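Local structure of particle-associated glycoside hydrolase (Acinetobacter phage Fri1, 6C72) at residues Leu83-Lys88 against Val117-Leu122; Asn87-Ala92 against Gly125-Leu130; Asn144-Gly149 against Gly200-Lys205. The protein probably degrades the capsular polysaccharide of Acinetobacter baumannii as a trimeric tailspike depolymerase, which would help the phage reach and enter its host cell. All blocks are in the same frame, centred on the assembly; numbering follows the deposited sequence. Where two conformers were deposited one is given.

Contact 1 (Leu83-Lys88 against Val117-Leu122); sequences LQVHNK and VDYMAL
Val85 sends its two methyl branches to two successive residues of helix 110-122, CG2 to Tyr119 and CG1 to Met120. The tyrosine ring receives CG2 at its edge and near its plane, with Val85 CG2 3.9 Å from Tyr119 CE2, and the two side chains run past one another in opposite directions. Leu83 CD2 adds a looser contact to the same ring atom, 4.4 Å from Tyr119 CE2. Because CG lies anti to the backbone N of Tyr119 (chi1 179°), the ring reaches out from the helix toward the loop, and its hydroxyl arrives at a water. That water donates to Leu83 O at 2.9 Å, accepts from Val85 N at 3.1 Å and lies 3.1 Å from Tyr119 OH, so one molecule ties two backbone groups of the loop to the phenol; no direct hydrogen bond crosses between the segments. Helix 110-122 lies between strands 89-91 and 126-129, the first strands of the parallel beta-helix. Residues 84-88 link strand 80-83 of the preceding mixed sheet to that beta-helix. Met120 meets Val85 at a slant, its SD 4.0 Å from Val85 CG1. Bends at chi2 (-57°) and chi3 (-72°) then curl the thioether toward the backbone of Lys88, bringing Met120 CE to 3.2 Å from Lys88 O, a close van der Waals approach. The other flanks of Met120 rest on Leu90 and Val145, whereas the Lys88 side chain leads away from the helix and packs against Asn203 of the second subunit.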
ATOM      1  N   LEU A  83      47.052   6.188   7.433  1.00 44.65           N
ATOM      2  CA  LEU A  83      45.975   5.379   7.979  1.00 43.79           C
ATOM      3  C   LEU A  83      45.391   4.453   6.916  1.00 47.43           C
ATOM      4  O   LEU A  83      45.160   4.863   5.774  1.00 50.11           O
ATOM      5  CB  LEU A  83      44.882   6.309   8.504  1.00 41.09           C
ATOM      6  CG  LEU A  83      43.689   5.627   9.161  1.00 39.79           C
ATOM      7  CD1 LEU A  83      44.165   4.994  10.471  1.00 37.82           C
ATOM      8  CD2 LEU A  83      42.529   6.594   9.359  1.00 38.55           C
ATOM      9  N   GLN A  84      45.121   3.201   7.304  1.00 56.56           N
ATOM     10  CA  GLN A  84      44.446   2.231   6.444  1.00 58.89           C
ATOM     11  C   GLN A  84      43.083   1.932   7.042  1.00 56.13           C
ATOM     12  O   GLN A  84      42.988   1.301   8.099  1.00 53.57           O
ATOM     13  CB  GLN A  84      45.246   0.941   6.283  1.00 60.14           C
ATOM     14  CG  GLN A  84      46.637   1.121   5.700  1.00 62.64           C
ATOM     15  CD  GLN A  84      46.641   1.777   4.316  1.00 65.98           C
ATOM     16  OE1 GLN A  84      47.338   2.772   4.100  1.00 66.49           O
ATOM     17  NE2 GLN A  84      45.884   1.209   3.372  1.00 67.98           N
ATOM     18  N   VAL A  85      42.036   2.374   6.369  1.00 33.75           N
ATOM     19  CA  VAL A  85      40.671   2.080   6.782  1.00 33.26           C
ATOM     20  C   VAL A  85      40.253   0.756   6.167  1.00 35.76           C
ATOM     21  O   VAL A  85      40.339   0.572   4.948  1.00 37.20           O
ATOM     22  CB  VAL A  85      39.709   3.199   6.347  1.00 31.60           C
ATOM     23  CG1 VAL A  85      38.271   2.802   6.679  1.00 31.53           C
ATOM     24  CG2 VAL A  85      40.085   4.517   7.000  1.00 29.76           C
ATOM     25  N   HIS A  86      39.771  -0.158   6.995  1.00 57.26           N
ATOM     26  CA  HIS A  86      39.325  -1.447   6.499  1.00 58.24           C
ATOM     27  C   HIS A  86      37.811  -1.554   6.619  1.00 56.71           C
ATOM     28  O   HIS A  86      37.195  -0.943   7.498  1.00 54.35           O
ATOM     29  CB  HIS A  86      40.005  -2.593   7.258  1.00 57.77           C
ATOM     30  CG  HIS A  86      41.498  -2.618   7.115  1.00 59.33           C
ATOM     31  ND1 HIS A  86      42.349  -2.142   8.093  1.00 57.51           N
ATOM     32  CD2 HIS A  86      42.294  -3.068   6.113  1.00 62.64           C
ATOM     33  CE1 HIS A  86      43.601  -2.290   7.696  1.00 59.45           C
ATOM     34  NE2 HIS A  86      43.596  -2.849   6.498  1.00 62.65           N
ATOM     35  N   ASN A  87      37.218  -2.342   5.723  0.70 41.83           N
ATOM     36  CA  ASN A  87      35.785  -2.647   5.718  0.70 42.34           C
ATOM     37  C   ASN A  87      34.914  -1.385   5.641  0.70 39.33           C
ATOM     38  O   ASN A  87      33.763  -1.397   6.076  0.70 39.05           O
ATOM     39  CB  ASN A  87      35.411  -3.500   6.943  0.70 43.84           C
ATOM     40  CG  ASN A  87      34.079  -4.235   6.774  0.70 45.89           C
ATOM     41  OD1 ASN A  87      33.961  -5.167   5.976  0.70 49.06           O
ATOM     42  ND2 ASN A  87      33.076  -3.822   7.543  0.70 44.51           N
ATOM     43  N   LYS A  88      35.447  -0.289   5.092  1.00 37.49           N
ATOM     44  CA  LYS A  88      34.723   0.981   4.952  1.00 35.24           C
ATOM     45  C   LYS A  88      34.135   1.477   6.274  1.00 33.41           C
ATOM     46  O   LYS A  88      33.078   2.110   6.292  1.00 32.54           O
ATOM     47  CB  LYS A  88      33.624   0.881   3.891  1.00 36.54           C
ATOM     48  CG  LYS A  88      34.124   0.482   2.510  1.00 39.04           C
ATOM     49  CD  LYS A  88      32.965   0.202   1.558  1.00 41.07           C
ATOM     50  CE  LYS A  88      32.084   1.440   1.367  1.00 39.42           C
ATOM     51  NZ  LYS A  88      30.956   1.168   0.427  1.00 41.73           N
ATOM     52  N   VAL A 117      34.186  12.298   8.991  1.00 29.71           N
ATOM     53  CA  VAL A 117      33.156  12.257   7.956  1.00 29.55           C
ATOM     54  C   VAL A 117      33.742  12.687   6.617  1.00 30.59           C
ATOM     55  O   VAL A 117      33.494  12.053   5.583  1.00 31.12           O
ATOM     56  CB  VAL A 117      31.953  13.135   8.358  1.00 29.43           C
ATOM     57  CG1 VAL A 117      30.922  13.176   7.254  1.00 30.19           C
ATOM     58  CG2 VAL A 117      31.356  12.652   9.660  1.00 28.73           C
ATOM     59  N   ASP A 118      34.541  13.765   6.625  1.00 36.48           N
ATOM     60  CA  ASP A 118      35.155  14.270   5.401  1.00 37.65           C
ATOM     61  C   ASP A 118      36.105  13.260   4.777  1.00 38.07           C
ATOM     62  O   ASP A 118      36.140  13.112   3.551  1.00 39.13           O
ATOM     63  CB  ASP A 118      35.904  15.572   5.672  1.00 37.86           C
ATOM     64  CG  ASP A 118      34.977  16.745   5.899  1.00 38.32           C
ATOM     65  OD1 ASP A 118      33.740  16.553   5.868  1.00 38.49           O
ATOM     66  OD2 ASP A 118      35.492  17.877   6.056  1.00 38.78           O
ATOM     67  N   TYR A 119      36.899  12.569   5.596  1.00 31.44           N
ATOM     68  CA  TYR A 119      37.874  11.640   5.034  1.00 31.78           C
ATOM     69  C   TYR A 119      37.195  10.401   4.453  1.00 32.24           C
ATOM     70  O   TYR A 119      37.597   9.913   3.387  1.00 33.70           O
ATOM     71  CB  TYR A 119      38.911  11.253   6.086  1.00 32.26           C
ATOM     72  CG  TYR A 119      39.925  10.271   5.561  1.00 32.83           C
ATOM     73  CD1 TYR A 119      40.846  10.646   4.593  1.00 33.62           C
ATOM     74  CD2 TYR A 119      39.942   8.960   6.009  1.00 33.89           C
ATOM     75  CE1 TYR A 119      41.773   9.753   4.096  1.00 35.17           C
ATOM     76  CE2 TYR A 119      40.872   8.055   5.523  1.00 35.50           C
ATOM     77  CZ  TYR A 119      41.788   8.462   4.569  1.00 36.11           C
ATOM     78  OH  TYR A 119      42.704   7.566   4.076  1.00 37.21           O
ATOM     79  N   MET A 120      36.167   9.875   5.140  1.00 34.39           N
ATOM     80  CA  MET A 120      35.411   8.751   4.590  1.00 35.64           C
ATOM     81  C   MET A 120      34.725   9.142   3.288  1.00 35.88           C
ATOM     82  O   MET A 120      34.725   8.373   2.321  1.00 37.03           O
ATOM     83  CB  MET A 120      34.377   8.256   5.600  1.00 34.94           C
ATOM     84  CG  MET A 120      34.954   7.426   6.730  1.00 35.84           C
ATOM     85  SD  MET A 120      35.877   5.976   6.185  1.00 37.73           S
ATOM     86  CE  MET A 120      34.569   4.905   5.623  1.00 38.52           C
ATOM     87  N   ALA A 121      34.153  10.345   3.236  1.00 30.49           N
ATOM     88  CA  ALA A 121      33.581  10.831   1.987  1.00 30.90           C
ATOM     89  C   ALA A 121      34.637  10.996   0.891  1.00 31.54           C
ATOM     90  O   ALA A 121      34.292  10.990  -0.293  1.00 32.01           O
ATOM     91  CB  ALA A 121      32.853  12.156   2.222  1.00 30.97           C
ATOM     92  N   LEU A 122      35.904  11.177   1.255  1.00 40.37           N
ATOM     93  CA  LEU A 122      36.950  11.243   0.243  1.00 40.86           C
ATOM     94  C   LEU A 122      37.270   9.861  -0.323  1.00 41.24           C
ATOM     95  O   LEU A 122      37.579   9.744  -1.508  1.00 41.51           O
ATOM     96  CB  LEU A 122      38.208  11.891   0.832  1.00 40.75           C
ATOM     97  CG  LEU A 122      39.407  12.292  -0.032  1.00 41.27           C
ATOM     98  CD1 LEU A 122      39.108  13.498  -0.897  1.00 41.19           C
ATOM     99  CD2 LEU A 122      40.619  12.570   0.852  1.00 41.11           C
TER
HETATM  100  O   HOH W   1      42.738   4.505   4.222  1.00 45.79           O

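Contact 2 (Asn87-Ala92 against Gly125-Leu130); sequences NKVLHA and GGVVQL. With ZN (zinc ion), chain E; ZN (zinc ion), chain F.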
ATOM      1  N   ASN A  87      37.218  -2.342   5.723  0.70 41.83           N
ATOM      2  CA  ASN A  87      35.785  -2.647   5.718  0.70 42.34           C
ATOM      3  C   ASN A  87      34.914  -1.385   5.641  0.70 39.33           C
ATOM      4  O   ASN A  87      33.763  -1.397   6.076  0.70 39.05           O
ATOM      5  CB  ASN A  87      35.411  -3.500   6.943  0.70 43.84           C
ATOM      6  CG  ASN A  87      34.079  -4.235   6.774  0.70 45.89           C
ATOM      7  OD1 ASN A  87      33.961  -5.167   5.976  0.70 49.06           O
ATOM      8  ND2 ASN A  87      33.076  -3.822   7.543  0.70 44.51           N
ATOM      9  N   LYS A  88      35.447  -0.289   5.092  1.00 37.49           N
ATOM     10  CA  LYS A  88      34.723   0.981   4.952  1.00 35.24           C
ATOM     11  C   LYS A  88      34.135   1.477   6.274  1.00 33.41           C
ATOM     12  O   LYS A  88      33.078   2.110   6.292  1.00 32.54           O
ATOM     13  CB  LYS A  88      33.624   0.881   3.891  1.00 36.54           C
ATOM     14  CG  LYS A  88      34.124   0.482   2.510  1.00 39.04           C
ATOM     15  CD  LYS A  88      32.965   0.202   1.558  1.00 41.07           C
ATOM     16  CE  LYS A  88      32.084   1.440   1.367  1.00 39.42           C
ATOM     17  NZ  LYS A  88      30.956   1.168   0.427  1.00 41.73           N
ATOM     18  N   VAL A  89      34.825   1.235   7.384  1.00 33.24           N
ATOM     19  CA  VAL A  89      34.414   1.710   8.702  1.00 32.22           C
ATOM     20  C   VAL A  89      35.598   2.433   9.328  1.00 31.07           C
ATOM     21  O   VAL A  89      36.672   1.847   9.492  1.00 32.00           O
ATOM     22  CB  VAL A  89      33.940   0.569   9.627  1.00 34.28           C
ATOM     23  CG1 VAL A  89      33.537   1.123  10.989  1.00 33.82           C
ATOM     24  CG2 VAL A  89      32.779  -0.197   9.014  1.00 35.83           C
ATOM     25  N   LEU A  90      35.417   3.708   9.641  1.00 35.37           N
ATOM     26  CA  LEU A  90      36.399   4.486  10.377  1.00 34.37           C
ATOM     27  C   LEU A  90      35.885   4.734  11.791  1.00 32.26           C
ATOM     28  O   LEU A  90      34.811   5.323  11.967  1.00 31.50           O
ATOM     29  CB  LEU A  90      36.676   5.804   9.667  1.00 34.63           C
ATOM     30  CG  LEU A  90      37.463   6.842  10.459  1.00 33.10           C
ATOM     31  CD1 LEU A  90      38.858   6.345  10.813  1.00 34.01           C
ATOM     32  CD2 LEU A  90      37.538   8.095   9.625  1.00 32.87           C
ATOM     33  N   HIS A  91      36.637   4.282  12.792  1.00 39.21           N
ATOM     34  CA  HIS A  91      36.309   4.601  14.176  1.00 37.80           C
ATOM     35  C   HIS A  91      36.807   6.011  14.476  1.00 37.05           C
ATOM     36  O   HIS A  91      37.988   6.308  14.272  1.00 37.27           O
ATOM     37  CB  HIS A  91      36.928   3.582  15.132  1.00 37.66           C
ATOM     38  CG  HIS A  91      36.324   2.217  15.024  1.00 38.20           C
ATOM     39  ND1 HIS A  91      35.528   1.673  16.011  1.00 38.57           N
ATOM     40  CD2 HIS A  91      36.387   1.288  14.040  1.00 39.16           C
ATOM     41  CE1 HIS A  91      35.120   0.473  15.636  1.00 39.90           C
ATOM     42  NE2 HIS A  91      35.624   0.217  14.442  1.00 39.31           N
ATOM     43  N   ALA A  92      35.909   6.892  14.920  1.00 38.95           N
ATOM     44  CA  ALA A  92      36.306   8.264  15.206  1.00 38.64           C
ATOM     45  C   ALA A  92      37.419   8.318  16.250  1.00 38.24           C
ATOM     46  O   ALA A  92      38.229   9.257  16.248  1.00 38.39           O
ATOM     47  CB  ALA A  92      35.101   9.081  15.655  1.00 38.83           C
ATOM     48  N   GLY A 125      33.054   6.708   0.864  1.00 32.98           N
ATOM     49  CA  GLY A 125      31.960   6.603   1.793  1.00 32.66           C
ATOM     50  C   GLY A 125      32.065   5.375   2.673  1.00 33.54           C
ATOM     51  O   GLY A 125      33.018   4.587   2.620  1.00 34.01           O
ATOM     52  N   GLY A 126      31.041   5.211   3.503  1.00 37.88           N
ATOM     53  CA  GLY A 126      31.036   4.138   4.462  1.00 38.40           C
ATOM     54  C   GLY A 126      30.459   4.577   5.792  1.00 36.68           C
ATOM     55  O   GLY A 126      29.441   5.282   5.850  1.00 34.66           O
ATOM     56  N   VAL A 127      31.112   4.179   6.877  1.00 30.19           N
ATOM     57  CA  VAL A 127      30.586   4.407   8.214  1.00 29.62           C
ATOM     58  C   VAL A 127      31.653   5.069   9.072  1.00 29.24           C
ATOM     59  O   VAL A 127      32.810   4.629   9.086  1.00 29.72           O
ATOM     60  CB  VAL A 127      30.107   3.095   8.861  1.00 30.14           C
ATOM     61  CG1 VAL A 127      29.750   3.331  10.309  1.00 29.58           C
ATOM     62  CG2 VAL A 127      28.903   2.541   8.093  1.00 30.76           C
ATOM     63  N   VAL A 128      31.264   6.122   9.780  1.00 28.95           N
ATOM     64  CA  VAL A 128      32.039   6.661  10.889  1.00 28.53           C
ATOM     65  C   VAL A 128      31.422   6.111  12.163  1.00 28.81           C
ATOM     66  O   VAL A 128      30.267   6.424  12.494  1.00 27.88           O
ATOM     67  CB  VAL A 128      32.060   8.192  10.898  1.00 28.22           C
ATOM     68  CG1 VAL A 128      32.664   8.664  12.207  1.00 28.32           C
ATOM     69  CG2 VAL A 128      32.847   8.717   9.701  1.00 28.59           C
ATOM     70  N   GLN A 129      32.174   5.251  12.848  1.00 31.61           N
ATOM     71  CA  GLN A 129      31.724   4.617  14.079  1.00 32.10           C
ATOM     72  C   GLN A 129      32.046   5.526  15.257  1.00 30.51           C
ATOM     73  O   GLN A 129      33.186   5.988  15.398  1.00 29.95           O
ATOM     74  CB  GLN A 129      32.402   3.256  14.254  1.00 33.48           C
ATOM     75  CG  GLN A 129      32.017   2.518  15.517  1.00 34.05           C
ATOM     76  CD  GLN A 129      30.571   2.021  15.488  1.00 34.04           C
ATOM     77  OE1 GLN A 129      30.132   1.393  14.515  1.00 34.34           O
ATOM     78  NE2 GLN A 129      29.825   2.301  16.555  1.00 33.53           N
ATOM     79  N   LEU A 130      31.063   5.806  16.052  1.00 28.20           N
ATOM     80  CA  LEU A 130      31.301   6.528  17.289  1.00 28.21           C
ATOM     81  C   LEU A 130      31.378   5.546  18.447  1.00 28.69           C
ATOM     82  O   LEU A 130      30.718   4.509  18.423  1.00 28.76           O
ATOM     83  CB  LEU A 130      30.195   7.544  17.580  1.00 27.53           C
ATOM     84  CG  LEU A 130      30.020   8.613  16.514  1.00 27.28           C
ATOM     85  CD1 LEU A 130      28.935   9.603  16.897  1.00 26.91           C
ATOM     86  CD2 LEU A 130      31.355   9.311  16.245  1.00 27.83           C
TER
HETATM   87 ZN    ZN E 802      35.331   2.724  18.141  1.00 76.53          ZN
HETATM   88 ZN    ZN F 803      34.887  -1.564  13.791  1.00 66.49          ZN
HETATM   89  O   HOH W   2      34.999   5.199  17.455  1.00 18.23           O
HETATM   90  O   HOH W   3      35.926  -2.859  14.698  1.00 31.53           O
HETATM   91  O   HOH W   4      32.423  -1.454  13.798  1.00 25.78           O
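A parallel pair at the N-terminal end of the beta-helix, strands 89-91 and 126-129, aligns Val89 with Val127, Leu90 with Val128 and His91 with Gln129, their short axes inclined by 16°. Four backbone hydrogen bonds of 2.8 to 2.9 Å set this register: Val127 N to Lys88 O, Leu90 N to Val127 O, Gln129 N to Leu90 O and Ala92 N to Gln129 O. Leu90 and Val128 face helix 110-122, while Val89, Val127, His91 and Gln129 occupy the other face.

There His91 and Gln129 run alongside each other in the same direction. Gln129 CB sits over one face of the imidazole in a CH-pi contact, 4.1 Å from the His91 ring centroid and 15° off its normal. The Gln129 amide is anchored away from the ring, OE1 accepting from Arg148 NE and NE2 donating to Leu130 O.

Both ring nitrogens of His91 bind metal, NE2 at 2.0 Å from one zinc ion and ND1 at 2.4 Å from another. The zinc at ND1 also carries a water, 2.6 Å away, which donates a hydrogen bond to Gln129 O at 2.9 Å.

Contact 3 (Asn144-Gly149 against Gly200-Lys205); sequences NVEVRG and GVSNLK
Ser202 OG donates to Glu146 OE2 at 2.6 Å, meeting the carboxylate oxygen nearly along its C-O axis. The serine oxygen takes the rotamer between its own backbone N and carbonyl carbon (chi1 72°), which also sets Ser202 OG against the aliphatic part of the next long side chain, 3.4 Å from Arg148 CG. Glu146 comes to the hydroxyl with an extended chain laid alongside Gly200, its CG 3.7 Å from Gly200 C.

Beneath these groups the two backbones pair in parallel, with segment axes 19° apart. Val147 N to Gly200 O, Ser202 N to Val147 O and Gly149 N to Ser202 O each measure 3.0 Å, and Gly200 N to Val145 O is longer at 3.2 Å. The donor Val147 N stands 40° out of the carbonyl plane of Gly200, whose oxygen also accepts from Tyr190 OH.

Such parallel stacking of successive coils, followed by a sharp corner, is the pattern of a beta-helix. Asn203, with backbone angles in the left-handed helical region, makes that corner, sending strand 204-207 onto a different face. A water braces it, donating to Gly149 O and accepting from Asn203 ND2. Past the corner Leu204 turns back, its CD2 resting 3.7 Å from Gly149 N and also touching Val147 CG1.

Further out, Trp181 of strand 179-182 packs on Val147, Val201 and Leu204. On the Glu146 and Ser202 face, Arg148 NE is bonded to Gln129 OE1, and Lys88 of the third subunit packs against both Arg148 and Asn203.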
ATOM      1  N   ASN A 144      27.014   9.493   1.153  1.00 32.22           N
ATOM      2  CA  ASN A 144      27.301   8.072   1.306  1.00 32.19           C
ATOM      3  C   ASN A 144      28.139   7.786   2.555  1.00 31.16           C
ATOM      4  O   ASN A 144      28.911   6.826   2.597  1.00 31.19           O
ATOM      5  CB  ASN A 144      27.968   7.512   0.045  1.00 32.93           C
ATOM      6  CG  ASN A 144      27.145   7.776  -1.212  1.00 34.17           C
ATOM      7  OD1 ASN A 144      27.639   8.349  -2.191  1.00 34.59           O
ATOM      8  ND2 ASN A 144      25.883   7.371  -1.189  1.00 34.95           N
ATOM      9  N   VAL A 145      28.015   8.631   3.574  1.00 30.46           N
ATOM     10  CA  VAL A 145      28.636   8.401   4.871  1.00 29.69           C
ATOM     11  C   VAL A 145      27.537   8.312   5.918  1.00 29.39           C
ATOM     12  O   VAL A 145      26.633   9.156   5.943  1.00 29.50           O
ATOM     13  CB  VAL A 145      29.642   9.506   5.235  1.00 29.33           C
ATOM     14  CG1 VAL A 145      30.114   9.334   6.685  1.00 28.77           C
ATOM     15  CG2 VAL A 145      30.818   9.498   4.251  1.00 29.71           C
ATOM     16  N   GLU A 146      27.618   7.297   6.774  1.00 33.21           N
ATOM     17  CA  GLU A 146      26.700   7.105   7.885  1.00 32.17           C
ATOM     18  C   GLU A 146      27.468   7.222   9.198  1.00 31.76           C
ATOM     19  O   GLU A 146      28.537   6.623   9.350  1.00 33.17           O
ATOM     20  CB  GLU A 146      26.017   5.735   7.798  1.00 33.25           C
ATOM     21  CG  GLU A 146      25.215   5.341   9.040  1.00 32.52           C
ATOM     22  CD  GLU A 146      24.734   3.898   8.996  1.00 33.87           C
ATOM     23  OE1 GLU A 146      24.883   3.231   7.944  1.00 35.28           O
ATOM     24  OE2 GLU A 146      24.212   3.416  10.023  1.00 33.64           O
ATOM     25  N   VAL A 147      26.917   7.977  10.144  1.00 30.94           N
ATOM     26  CA  VAL A 147      27.463   8.089  11.492  1.00 30.57           C
ATOM     27  C   VAL A 147      26.722   7.085  12.360  1.00 31.02           C
ATOM     28  O   VAL A 147      25.485   7.063  12.368  1.00 30.37           O
ATOM     29  CB  VAL A 147      27.325   9.518  12.043  1.00 29.42           C
ATOM     30  CG1 VAL A 147      27.748   9.577  13.494  1.00 29.08           C
ATOM     31  CG2 VAL A 147      28.151  10.494  11.214  1.00 29.76           C
ATOM     32  N   ARG A 148      27.466   6.210  13.037  1.00 27.47           N
ATOM     33  CA  ARG A 148      26.879   5.107  13.784  1.00 27.72           C
ATOM     34  C   ARG A 148      27.434   5.079  15.202  1.00 27.54           C
ATOM     35  O   ARG A 148      28.650   5.116  15.398  1.00 27.70           O
ATOM     36  CB  ARG A 148      27.141   3.768  13.074  1.00 28.55           C
ATOM     37  CG  ARG A 148      26.442   2.580  13.724  1.00 29.16           C
ATOM     38  CD  ARG A 148      26.642   1.294  12.921  1.00 30.32           C
ATOM     39  NE  ARG A 148      28.037   0.868  12.909  1.00 30.67           N
ATOM     40  CZ  ARG A 148      28.591   0.121  11.958  1.00 31.57           C
ATOM     41  NH1 ARG A 148      27.867  -0.285  10.922  1.00 32.24           N
ATOM     42  NH2 ARG A 148      29.876  -0.208  12.035  1.00 31.99           N
ATOM     43  N   GLY A 149      26.541   5.010  16.189  1.00 31.32           N
ATOM     44  CA  GLY A 149      26.938   4.892  17.574  1.00 31.49           C
ATOM     45  C   GLY A 149      27.052   3.447  18.026  1.00 31.57           C
ATOM     46  O   GLY A 149      26.975   2.501  17.240  1.00 31.60           O
ATOM     47  N   GLY A 200      23.493   8.978   6.419  1.00 31.84           N
ATOM     48  CA  GLY A 200      22.663   8.357   7.427  1.00 31.70           C
ATOM     49  C   GLY A 200      23.226   8.499   8.826  1.00 30.88           C
ATOM     50  O   GLY A 200      24.331   9.002   9.040  1.00 30.37           O
ATOM     51  N   VAL A 201      22.432   8.028   9.786  1.00 28.61           N
ATOM     52  CA  VAL A 201      22.803   7.979  11.192  1.00 27.40           C
ATOM     53  C   VAL A 201      22.069   6.803  11.811  1.00 28.01           C
ATOM     54  O   VAL A 201      20.950   6.478  11.408  1.00 28.43           O
ATOM     55  CB  VAL A 201      22.461   9.298  11.932  1.00 26.47           C
ATOM     56  CG1 VAL A 201      20.961   9.578  11.877  1.00 25.62           C
ATOM     57  CG2 VAL A 201      22.956   9.240  13.397  1.00 26.82           C
ATOM     58  N   SER A 202      22.710   6.150  12.781  1.00 27.16           N
ATOM     59  CA  SER A 202      22.052   5.024  13.433  1.00 27.07           C
ATOM     60  C   SER A 202      22.675   4.721  14.785  1.00 27.61           C
ATOM     61  O   SER A 202      23.802   5.135  15.093  1.00 28.27           O
ATOM     62  CB  SER A 202      22.073   3.766  12.564  1.00 27.48           C
ATOM     63  OG  SER A 202      23.357   3.217  12.495  1.00 28.46           O
ATOM     64  N   ASN A 203      21.896   4.000  15.596  1.00 27.42           N
ATOM     65  CA  ASN A 203      22.371   3.369  16.826  1.00 28.08           C
ATOM     66  C   ASN A 203      22.957   4.392  17.800  1.00 28.36           C
ATOM     67  O   ASN A 203      24.036   4.192  18.355  1.00 29.31           O
ATOM     68  CB  ASN A 203      23.397   2.263  16.524  1.00 29.09           C
ATOM     69  CG  ASN A 203      22.829   1.140  15.684  1.00 29.05           C
ATOM     70  OD1 ASN A 203      21.683   1.195  15.263  1.00 28.29           O
ATOM     71  ND2 ASN A 203      23.629   0.114  15.441  1.00 30.03           N
ATOM     72  N   LEU A 204      22.232   5.482  18.028  1.00 27.69           N
ATOM     73  CA  LEU A 204      22.689   6.469  18.999  1.00 28.08           C
ATOM     74  C   LEU A 204      21.510   7.307  19.463  1.00 27.36           C
ATOM     75  O   LEU A 204      20.419   7.252  18.894  1.00 26.56           O
ATOM     76  CB  LEU A 204      23.811   7.347  18.421  1.00 28.55           C
ATOM     77  CG  LEU A 204      23.628   8.070  17.083  1.00 27.97           C
ATOM     78  CD1 LEU A 204      22.771   9.328  17.195  1.00 27.33           C
ATOM     79  CD2 LEU A 204      25.005   8.402  16.497  1.00 28.79           C
ATOM     80  N   LYS A 205      21.755   8.097  20.505  1.00 27.82           N
ATOM     81  CA  LYS A 205      20.798   9.058  21.032  1.00 27.41           C
ATOM     82  C   LYS A 205      21.368  10.465  20.890  1.00 27.71           C
ATOM     83  O   LYS A 205      22.555  10.688  21.151  1.00 28.60           O
ATOM     84  CB  LYS A 205      20.476   8.781  22.503  1.00 27.89           C
ATOM     85  CG  LYS A 205      19.434   9.718  23.075  1.00 27.60           C
ATOM     86  CD  LYS A 205      18.787   9.135  24.311  1.00 27.90           C
ATOM     87  CE  LYS A 205      17.624   9.991  24.791  1.00 27.65           C
ATOM     88  NZ  LYS A 205      16.894   9.361  25.935  1.00 27.96           N
TER
HETATM   89  O   HOH W   5      26.422  -0.067  16.396  1.00 35.72           O

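From the N terminus, the chain leaves the mixed sheet through 83-88 and enters strand 89-91; helix 110-122 then returns to residues 83-88 in contact 1, closing a first loop. Contact 2 opens from the same stretch, sharing Asn87 and Lys88, but closes later, at 125-130, so the two loops overlap and cross rather than nest. Met120 joins them, its O probably accepting from Gly125 N. Contact 3 follows in series, bringing 200-205 back to 144-149 after a longer excursion. Strands 126-129 and 145-148 are neighbours, so contacts 2 and 3 carry one parallel array from strand 89-91 through to strand 200-202, while Val117 and Ala121 of the helix pack against strand 145-148.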